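Local coordinates for protein endoglucanase (Clostridium thermocellum, PDB 2YIK) that probably hydrolyses internal beta-1,4-glucosidic bonds of cellulose, as a family 9 glycoside hydrolase, at residues V178-Q183 with T216-A221; A131-W136 with N502-G507; L401-Y406 with N419-Q424. One frame throughout, in Å; residues are numbered along the deposited sequence.

Contact 1 (V178-Q183 with T216-A221); sequences VAFCHQ and TDIISA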
loop_
_atom_site.group_PDB
_atom_site.type_symbol
_atom_site.label_atom_id
_atom_site.label_comp_id
_atom_site.label_asym_id
_atom_site.label_seq_id
_atom_site.Cartn_x
_atom_site.Cartn_y
_atom_site.Cartn_z
ATOM N N VAL A 178 -22.741 2.666 5.487
ATOM C CA VAL A 178 -23.810 2.747 4.507
ATOM C C VAL A 178 -23.226 2.715 3.088
ATOM O O VAL A 178 -23.783 2.090 2.184
ATOM C CB VAL A 178 -24.630 4.045 4.729
ATOM C CG1 VAL A 178 -25.540 4.308 3.545
ATOM C CG2 VAL A 178 -25.452 3.918 6.014
ATOM N N ALA A 179 -22.097 3.388 2.906
ATOM C CA ALA A 179 -21.418 3.425 1.619
ATOM C C ALA A 179 -19.949 3.796 1.822
ATOM O O ALA A 179 -19.590 4.484 2.786
ATOM C CB ALA A 179 -22.089 4.435 0.693
ATOM N N PHE A 180 -19.100 3.322 0.917
ATOM C CA PHE A 180 -17.681 3.625 0.974
ATOM C C PHE A 180 -17.201 4.029 -0.409
ATOM O O PHE A 180 -17.306 3.252 -1.361
ATOM C CB PHE A 180 -16.876 2.412 1.452
ATOM C CG PHE A 180 -15.381 2.610 1.386
ATOM C CD1 PHE A 180 -14.741 3.504 2.244
ATOM C CD2 PHE A 180 -14.621 1.947 0.425
ATOM C CE1 PHE A 180 -13.363 3.721 2.157
ATOM C CE2 PHE A 180 -13.237 2.159 0.330
ATOM C CZ PHE A 180 -12.612 3.050 1.189
ATOM N N CYS A 181 -16.693 5.247 -0.535
ATOM C CA CYS A 181 -16.179 5.685 -1.823
ATOM C C CYS A 181 -14.774 5.121 -1.943
ATOM O O CYS A 181 -13.868 5.512 -1.206
ATOM C CB CYS A 181 -16.124 7.208 -1.931
ATOM S SG CYS A 181 -15.406 7.762 -3.512
ATOM N N HIS A 182 -14.601 4.205 -2.886
ATOM C CA HIS A 182 -13.317 3.553 -3.091
ATOM C C HIS A 182 -12.521 4.088 -4.275
ATOM O O HIS A 182 -11.352 3.756 -4.429
ATOM C CB HIS A 182 -13.532 2.053 -3.296
ATOM C CG HIS A 182 -14.246 1.716 -4.565
ATOM N ND1 HIS A 182 -15.626 1.698 -4.671
ATOM C CD2 HIS A 182 -13.778 1.411 -5.796
ATOM C CE1 HIS A 182 -15.968 1.394 -5.908
ATOM N NE2 HIS A 182 -14.863 1.214 -6.614
ATOM N N GLN A 183 -13.141 4.913 -5.109
ATOM C CA GLN A 183 -12.442 5.433 -6.283
ATOM C C GLN A 183 -12.974 6.790 -6.743
ATOM O O GLN A 183 -14.182 7.033 -6.756
ATOM C CB GLN A 183 -12.552 4.415 -7.431
ATOM C CG GLN A 183 -11.842 4.778 -8.730
ATOM C CD GLN A 183 -12.033 3.714 -9.808
ATOM O OE1 GLN A 183 -11.921 2.510 -9.540
ATOM N NE2 GLN A 183 -12.308 4.151 -11.035
ATOM N N THR A 216 -16.098 -6.763 -1.019
ATOM C CA THR A 216 -15.311 -7.353 0.052
ATOM C C THR A 216 -13.809 -7.120 0.013
ATOM O O THR A 216 -13.202 -6.817 1.040
ATOM C CB THR A 216 -15.570 -8.860 0.112
ATOM O OG1 THR A 216 -16.963 -9.091 -0.126
ATOM C CG2 THR A 216 -15.192 -9.421 1.485
ATOM N N ASP A 217 -13.198 -7.250 -1.158
ATOM C CA ASP A 217 -11.760 -7.059 -1.244
ATOM C C ASP A 217 -11.327 -5.645 -0.850
ATOM O O ASP A 217 -10.459 -5.486 0.009
ATOM C CB ASP A 217 -11.247 -7.430 -2.646
ATOM C CG ASP A 217 -11.878 -6.597 -3.749
ATOM O OD1 ASP A 217 -13.055 -6.199 -3.600
ATOM O OD2 ASP A 217 -11.198 -6.351 -4.774
ATOM N N ILE A 218 -11.936 -4.624 -1.447
ATOM C CA ILE A 218 -11.568 -3.244 -1.121
ATOM C C ILE A 218 -11.980 -2.843 0.297
ATOM O O ILE A 218 -11.237 -2.146 0.981
ATOM C CB ILE A 218 -12.181 -2.214 -2.120
ATOM C CG1 ILE A 218 -11.502 -2.318 -3.488
ATOM C CG2 ILE A 218 -11.999 -0.802 -1.596
ATOM C CD1 ILE A 218 -11.941 -3.503 -4.270
ATOM N N ILE A 219 -13.162 -3.274 0.733
ATOM C CA ILE A 219 -13.638 -2.949 2.080
ATOM C C ILE A 219 -12.645 -3.502 3.111
ATOM O O ILE A 219 -12.238 -2.796 4.032
ATOM C CB ILE A 219 -15.057 -3.546 2.361
ATOM C CG1 ILE A 219 -16.153 -2.760 1.628
ATOM C CG2 ILE A 219 -15.393 -3.401 3.836
ATOM C CD1 ILE A 219 -15.779 -2.330 0.260
ATOM N N SER A 220 -12.248 -4.760 2.934
ATOM C CA SER A 220 -11.305 -5.408 3.840
ATOM C C SER A 220 -9.908 -4.796 3.769
ATOM O O SER A 220 -9.264 -4.600 4.796
ATOM C CB SER A 220 -11.216 -6.906 3.539
ATOM O OG SER A 220 -12.462 -7.538 3.767
ATOM N N ALA A 221 -9.443 -4.500 2.557
ATOM C CA ALA A 221 -8.121 -3.912 2.392
ATOM C C ALA A 221 -8.079 -2.601 3.156
ATOM O O ALA A 221 -7.084 -2.289 3.811
ATOM C CB ALA A 221 -7.818 -3.674 0.912
#

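Contact 2 (A131-W136 with N502-G507); sequences ASTVGW and NAAFVG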
loop_
_atom_site.group_PDB
_atom_site.type_symbol
_atom_site.label_atom_id
_atom_site.label_comp_id
_atom_site.label_asym_id
_atom_site.label_seq_id
_atom_site.Cartn_x
_atom_site.Cartn_y
_atom_site.Cartn_z
ATOM N N ALA A 131 -1.302 2.092 1.751
ATOM C CA ALA A 131 -1.537 2.585 3.102
ATOM C C ALA A 131 -1.246 1.531 4.169
ATOM O O ALA A 131 -0.614 1.818 5.181
ATOM C CB ALA A 131 -2.985 3.071 3.234
ATOM N N SER A 132 -1.705 0.308 3.945
ATOM C CA SER A 132 -1.488 -0.740 4.926
ATOM C C SER A 132 -0.048 -1.251 4.893
ATOM O O SER A 132 0.530 -1.550 5.932
ATOM C CB SER A 132 -2.451 -1.904 4.682
ATOM O OG SER A 132 -2.180 -2.521 3.441
ATOM N N THR A 133 0.537 -1.334 3.706
ATOM C CA THR A 133 1.894 -1.843 3.608
ATOM C C THR A 133 2.919 -0.853 4.170
ATOM O O THR A 133 3.874 -1.258 4.836
ATOM C CB THR A 133 2.205 -2.270 2.155
ATOM O OG1 THR A 133 1.267 -3.283 1.763
ATOM C CG2 THR A 133 3.617 -2.844 2.043
ATOM N N VAL A 134 2.723 0.439 3.929
ATOM C CA VAL A 134 3.633 1.430 4.500
ATOM C C VAL A 134 3.402 1.409 6.022
ATOM O O VAL A 134 4.342 1.516 6.808
ATOM C CB VAL A 134 3.356 2.850 3.957
ATOM C CG1 VAL A 134 4.184 3.867 4.727
ATOM C CG2 VAL A 134 3.698 2.917 2.464
ATOM N N GLY A 135 2.142 1.255 6.428
ATOM C CA GLY A 135 1.817 1.201 7.850
ATOM C C GLY A 135 2.426 -0.025 8.519
ATOM O O GLY A 135 2.862 0.034 9.670
ATOM N N TRP A 136 2.424 -1.130 7.775
ATOM C CA TRP A 136 2.966 -2.448 8.145
ATOM C C TRP A 136 4.462 -2.244 8.421
ATOM O O TRP A 136 4.970 -2.654 9.468
ATOM C CB TRP A 136 2.644 -3.357 6.935
ATOM C CG TRP A 136 3.278 -4.721 6.554
ATOM C CD1 TRP A 136 3.290 -5.237 5.274
ATOM C CD2 TRP A 136 3.800 -5.771 7.391
ATOM N NE1 TRP A 136 3.772 -6.508 5.259
ATOM C CE2 TRP A 136 4.103 -6.866 6.529
ATOM C CE3 TRP A 136 4.053 -5.891 8.755
ATOM C CZ2 TRP A 136 4.627 -8.062 6.999
ATOM C CZ3 TRP A 136 4.575 -7.083 9.214
ATOM C CH2 TRP A 136 4.865 -8.153 8.338
ATOM N N ASN A 502 6.129 1.877 -4.257
ATOM C CA ASN A 502 6.947 2.395 -3.167
ATOM C C ASN A 502 6.573 1.875 -1.781
ATOM O O ASN A 502 7.355 1.997 -0.839
ATOM C CB ASN A 502 6.905 3.935 -3.156
ATOM C CG ASN A 502 8.080 4.562 -3.900
ATOM O OD1 ASN A 502 8.866 5.321 -3.322
ATOM N ND2 ASN A 502 8.207 4.247 -5.178
ATOM N N ALA A 503 5.392 1.283 -1.663
ATOM C CA ALA A 503 4.896 0.788 -0.381
ATOM C C ALA A 503 5.816 -0.118 0.447
ATOM O O ALA A 503 6.193 0.240 1.568
ATOM C CB ALA A 503 3.546 0.116 -0.592
ATOM N N ALA A 504 6.172 -1.286 -0.081
ATOM C CA ALA A 504 7.040 -2.189 0.672
ATOM C C ALA A 504 8.473 -1.667 0.680
ATOM O O ALA A 504 9.247 -1.954 1.594
ATOM C CB ALA A 504 6.995 -3.607 0.083
ATOM N N PHE A 505 8.812 -0.895 -0.345
ATOM C CA PHE A 505 10.145 -0.312 -0.483
ATOM C C PHE A 505 10.499 0.543 0.740
ATOM O O PHE A 505 11.634 0.510 1.218
ATOM C CB PHE A 505 10.197 0.505 -1.788
ATOM C CG PHE A 505 11.432 1.360 -1.944
ATOM C CD1 PHE A 505 12.710 0.835 -1.753
ATOM C CD2 PHE A 505 11.308 2.690 -2.336
ATOM C CE1 PHE A 505 13.847 1.629 -1.930
ATOM C CE2 PHE A 505 12.437 3.498 -2.519
ATOM C CZ PHE A 505 13.712 2.967 -2.324
ATOM N N VAL A 506 9.528 1.286 1.260
ATOM C CA VAL A 506 9.781 2.120 2.428
ATOM C C VAL A 506 10.213 1.243 3.597
ATOM O O VAL A 506 11.252 1.478 4.214
ATOM C CB VAL A 506 8.526 2.924 2.834
ATOM C CG1 VAL A 506 8.782 3.686 4.144
ATOM C CG2 VAL A 506 8.154 3.885 1.716
ATOM N N GLY A 507 9.413 0.219 3.880
ATOM C CA GLY A 507 9.709 -0.685 4.976
ATOM C C GLY A 507 11.020 -1.439 4.832
ATOM O O GLY A 507 11.712 -1.680 5.828
HETATM O O HOH W 1 6.537 -0.885 4.156
#

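Contact 3 (L401-Y406 with N419-Q424); sequences LIALVY and NWARSQ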
loop_
_atom_site.group_PDB
_atom_site.type_symbol
_atom_site.label_atom_id
_atom_site.label_comp_id
_atom_site.label_asym_id
_atom_site.label_seq_id
_atom_site.Cartn_x
_atom_site.Cartn_y
_atom_site.Cartn_z
ATOM N N LEU A 401 11.057 -6.899 2.207
ATOM C CA LEU A 401 10.329 -6.548 3.419
ATOM C C LEU A 401 10.020 -7.799 4.230
ATOM O O LEU A 401 10.321 -7.853 5.419
ATOM C CB LEU A 401 9.027 -5.822 3.075
ATOM C CG LEU A 401 8.131 -5.459 4.264
ATOM C CD1 LEU A 401 8.886 -4.534 5.214
ATOM C CD2 LEU A 401 6.860 -4.787 3.761
ATOM N N ILE A 402 9.432 -8.805 3.581
ATOM C CA ILE A 402 9.095 -10.055 4.265
ATOM C C ILE A 402 10.354 -10.686 4.845
ATOM O O ILE A 402 10.337 -11.212 5.952
ATOM C CB ILE A 402 8.417 -11.079 3.315
ATOM C CG1 ILE A 402 7.101 -10.503 2.783
ATOM C CG2 ILE A 402 8.197 -12.410 4.045
ATOM C CD1 ILE A 402 6.076 -10.273 3.839
ATOM N N ALA A 403 11.449 -10.627 4.096
ATOM C CA ALA A 403 12.708 -11.199 4.561
ATOM C C ALA A 403 13.180 -10.534 5.858
ATOM O O ALA A 403 13.611 -11.209 6.794
ATOM C CB ALA A 403 13.774 -11.049 3.485
ATOM N N LEU A 404 13.095 -9.206 5.900
ATOM C CA LEU A 404 13.525 -8.432 7.060
ATOM C C LEU A 404 12.584 -8.599 8.259
ATOM O O LEU A 404 13.025 -8.582 9.404
ATOM C CB LEU A 404 13.661 -6.963 6.656
ATOM C CG LEU A 404 14.729 -6.805 5.559
ATOM C CD1 LEU A 404 14.496 -5.541 4.751
ATOM C CD2 LEU A 404 16.107 -6.808 6.206
ATOM N N VAL A 405 11.294 -8.770 7.989
ATOM C CA VAL A 405 10.320 -8.976 9.054
ATOM C C VAL A 405 10.542 -10.363 9.685
ATOM O O VAL A 405 10.452 -10.529 10.903
ATOM C CB VAL A 405 8.869 -8.866 8.508
ATOM C CG1 VAL A 405 7.877 -9.466 9.505
ATOM C CG2 VAL A 405 8.532 -7.403 8.246
ATOM N N TYR A 406 10.850 -11.353 8.851
ATOM C CA TYR A 406 11.090 -12.707 9.348
ATOM C C TYR A 406 12.298 -12.717 10.283
ATOM O O TYR A 406 12.248 -13.302 11.370
ATOM C CB TYR A 406 11.348 -13.678 8.192
ATOM C CG TYR A 406 11.536 -15.115 8.633
ATOM C CD1 TYR A 406 12.781 -15.579 9.060
ATOM C CD2 TYR A 406 10.467 -16.007 8.635
ATOM C CE1 TYR A 406 12.953 -16.894 9.479
ATOM C CE2 TYR A 406 10.628 -17.325 9.046
ATOM C CZ TYR A 406 11.873 -17.763 9.466
ATOM O OH TYR A 406 12.048 -19.075 9.848
ATOM N N ASN A 419 20.463 -10.820 4.566
ATOM C CA ASN A 419 21.666 -10.664 3.757
ATOM C C ASN A 419 21.267 -10.667 2.289
ATOM O O ASN A 419 21.792 -9.885 1.494
ATOM C CB ASN A 419 22.669 -11.793 4.030
ATOM C CG ASN A 419 23.174 -11.784 5.461
ATOM O OD1 ASN A 419 23.198 -10.740 6.109
ATOM N ND2 ASN A 419 23.592 -12.946 5.955
ATOM N N TRP A 420 20.332 -11.546 1.934
ATOM C CA TRP A 420 19.852 -11.619 0.561
ATOM C C TRP A 420 19.125 -10.322 0.201
ATOM O O TRP A 420 19.330 -9.758 -0.881
ATOM C CB TRP A 420 18.886 -12.787 0.393
ATOM C CG TRP A 420 18.157 -12.747 -0.915
ATOM C CD1 TRP A 420 18.633 -13.133 -2.132
ATOM C CD2 TRP A 420 16.830 -12.249 -1.140
ATOM N NE1 TRP A 420 17.685 -12.908 -3.105
ATOM C CE2 TRP A 420 16.571 -12.368 -2.524
ATOM C CE3 TRP A 420 15.839 -11.716 -0.307
ATOM C CZ2 TRP A 420 15.353 -11.969 -3.094
ATOM C CZ3 TRP A 420 14.630 -11.321 -0.874
ATOM C CH2 TRP A 420 14.398 -11.450 -2.256
ATOM N N ALA A 421 18.263 -9.864 1.106
ATOM C CA ALA A 421 17.504 -8.633 0.885
ATOM C C ALA A 421 18.466 -7.485 0.586
ATOM O O ALA A 421 18.236 -6.683 -0.318
ATOM C CB ALA A 421 16.659 -8.302 2.115
ATOM N N ARG A 422 19.547 -7.422 1.355
ATOM C CA ARG A 422 20.549 -6.383 1.173
ATOM C C ARG A 422 21.179 -6.437 -0.218
ATOM O O ARG A 422 21.383 -5.403 -0.853
ATOM C CB ARG A 422 21.651 -6.507 2.223
ATOM C CG ARG A 422 22.550 -5.291 2.253
ATOM C CD ARG A 422 23.714 -5.444 3.211
ATOM N NE ARG A 422 24.409 -4.170 3.382
ATOM C CZ ARG A 422 25.419 -3.971 4.224
ATOM N NH1 ARG A 422 25.863 -4.968 4.974
ATOM N NH2 ARG A 422 25.972 -2.767 4.327
ATOM N N SER A 423 21.498 -7.640 -0.684
ATOM C CA SER A 423 22.098 -7.786 -2.003
ATOM C C SER A 423 21.121 -7.257 -3.055
ATOM O O SER A 423 21.526 -6.633 -4.029
ATOM C CB SER A 423 22.449 -9.254 -2.288
ATOM O OG SER A 423 21.308 -10.024 -2.625
ATOM N N GLN A 424 19.830 -7.487 -2.843
ATOM C CA GLN A 424 18.829 -7.024 -3.794
ATOM C C GLN A 424 18.653 -5.503 -3.755
ATOM O O GLN A 424 18.528 -4.871 -4.805
ATOM C CB GLN A 424 17.494 -7.736 -3.547
ATOM C CG GLN A 424 17.532 -9.250 -3.796
ATOM C CD GLN A 424 18.088 -9.614 -5.169
ATOM O OE1 GLN A 424 19.212 -10.116 -5.290
ATOM N NE2 GLN A 424 17.305 -9.358 -6.208
#

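Contact 1 (V178-Q183 with T216-A221)
Ile218 meets Phe180 and His182 through a single methyl, CG2. Strand 177-184 here lies against the start of helix 216-233, a small sheet edging the helical (alpha/alpha)6 barrel of a family 9 glycoside hydrolase. The helix runs nearly perpendicular to the strand, at 95° between the short axes, which pass 10.0 Å apart. Ile218 CG2 stands 3.7 Å from Phe180 CE2, at the edge of the ring and near its plane. The same methyl lies 3.7 Å from His182 CB. The one methyl thus reaches across both side chains, which leave the same side of the strand two residues apart. CG2 of Ile218 extends opposite the backbone N, and this carries it out toward the strand. Ile219 adds a looser touch, with CD1 4.4 Å from CD2 of Phe180. No hydrogen bond links the two segments, and all four touching residues are buried.

Polar bonds hold the two partners in place. His182 NE2 makes a weak hydrogen bond to the carbonyl of Asp267, and the strand pairs with Ile209 and Trp207. His182 and Gln183 together face Trp207 in a classic beta bulge. On the helix, Asp217 accepts from Val263 N and pairs with Ser275 OG. One turn on, Ser220 OG donates to Thr216 O at 2.9 Å, while Ser220 N reaches that oxygen from the opposite face of the carbonyl plane.

Contact 2 (A131-W136 with N502-G507)
In Thr133 the methyl CG2 lies opposite the backbone N, which aims it at the backbone of Ala503 and Ala504. With chi1 at -59°, OG1 lies beside the backbone N instead. In Val134, CG2 is the branch beside the backbone N, and it rests 3.7 Å from Ala503 CA. Thr133 CG2 comes equally near the Ala504 backbone, 3.7 Å from its N. CB of Thr133 and CB of Ala503 are 3.9 Å apart. Ala503, Ala504 and Gly507 on the second helix are consistent with the short distance: the local axes approach to 7.8 Å and run almost parallel, at 5°. These are helices 124-140 and 499-516, far apart in sequence but side by side near the centre of the chain, within the (alpha/alpha)6 barrel of the family 9 fold. A water bridges them. It donates to Thr133 O and to Ala503 O, each at 2.8 Å, and weakly accepts from Gly507 N at 3.1 Å. It therefore joins two carbonyl oxygens that cannot bond to each other. Thr133 OG1 turns to its own helix and to a neighbour, bonding to Tyr129 O and His316 NE2.

Contact 3 (L401-Y406 with N419-Q424)
Leu404 and Ala403 face Ala421 and Trp420 across a pair of antiparallel helices. Leu404 starts off to one side: its CB does not head straight for the other helix. The next atom, CG, comes nearer and lies 4.2 Å from Ala421 CB. Beyond CG the chain forks, and CD1 and CD2 both stay about as near, each 4.4 Å from Ala421 CB. The Leu404 side chain also touches Phe515 of helix 499-516. Leu404 thus touches both helix 416-428 and helix 499-516 from its own helix.

Ala403 is the more direct partner. Its CB points at the other helix and meets Ala421 CB at 4.2 Å, methyl against methyl. The same CB lies 4.4 Å from Trp420 CE3, at the edge of the indole and near its plane. Trp420 gets there because its CG is anti to the backbone N, chi1 169°, which swings the six-membered ring back toward Ala403. One face of the indole is covered from within its own helix by Gln424 CG, 3.4 Å above the plane and offset toward the rim. The side chain of Trp420 also touches Ser373 and Val385.

Helices 392-408 and 416-428 follow one another in the chain and form a helical hairpin. Their local axes lie 9.0 Å apart, with 150° between their directions. On the second helix, Ser423 OG donates to Trp420 O at 2.7 Å, in the carbonyl plane and on a lone pair. Gln424 N donates to the same oxygen, so that carbonyl is satisfied inside its helix. The same helices also meet where Tyr406 packs edge-to-face with Tyr417. Between these two segments there is no hydrogen bond or charge pair. Their contact is apolar, so it has no directional bond to fix it and rests on van der Waals packing.

Overall arrangement
Along the chain, contact 2 closes a long loop between helices 124-140 and 499-516. Contacts 1 and 3 nest inside it, one after the other. The centre of contact 2 lies about 6 Å from the centre of the chain. The other two lie on opposite sides of that centre, their own centres about 32 Å apart. Contacts 2 and 3 touch directly: Trp136 CH2 packs on Val405 CG1 at 3.5 Å, and Leu401 reaches Trp136, Ala504 and Gly507. The nearest atoms of contacts 1 and 2 are about 5 Å apart, without touching. Helix 216-233 packs on helix 124-140 through Ser225, against Ala131 and Ser132. Helix 392-408 joins the outer hairpin to the central pair, all within one family 9 catalytic domain.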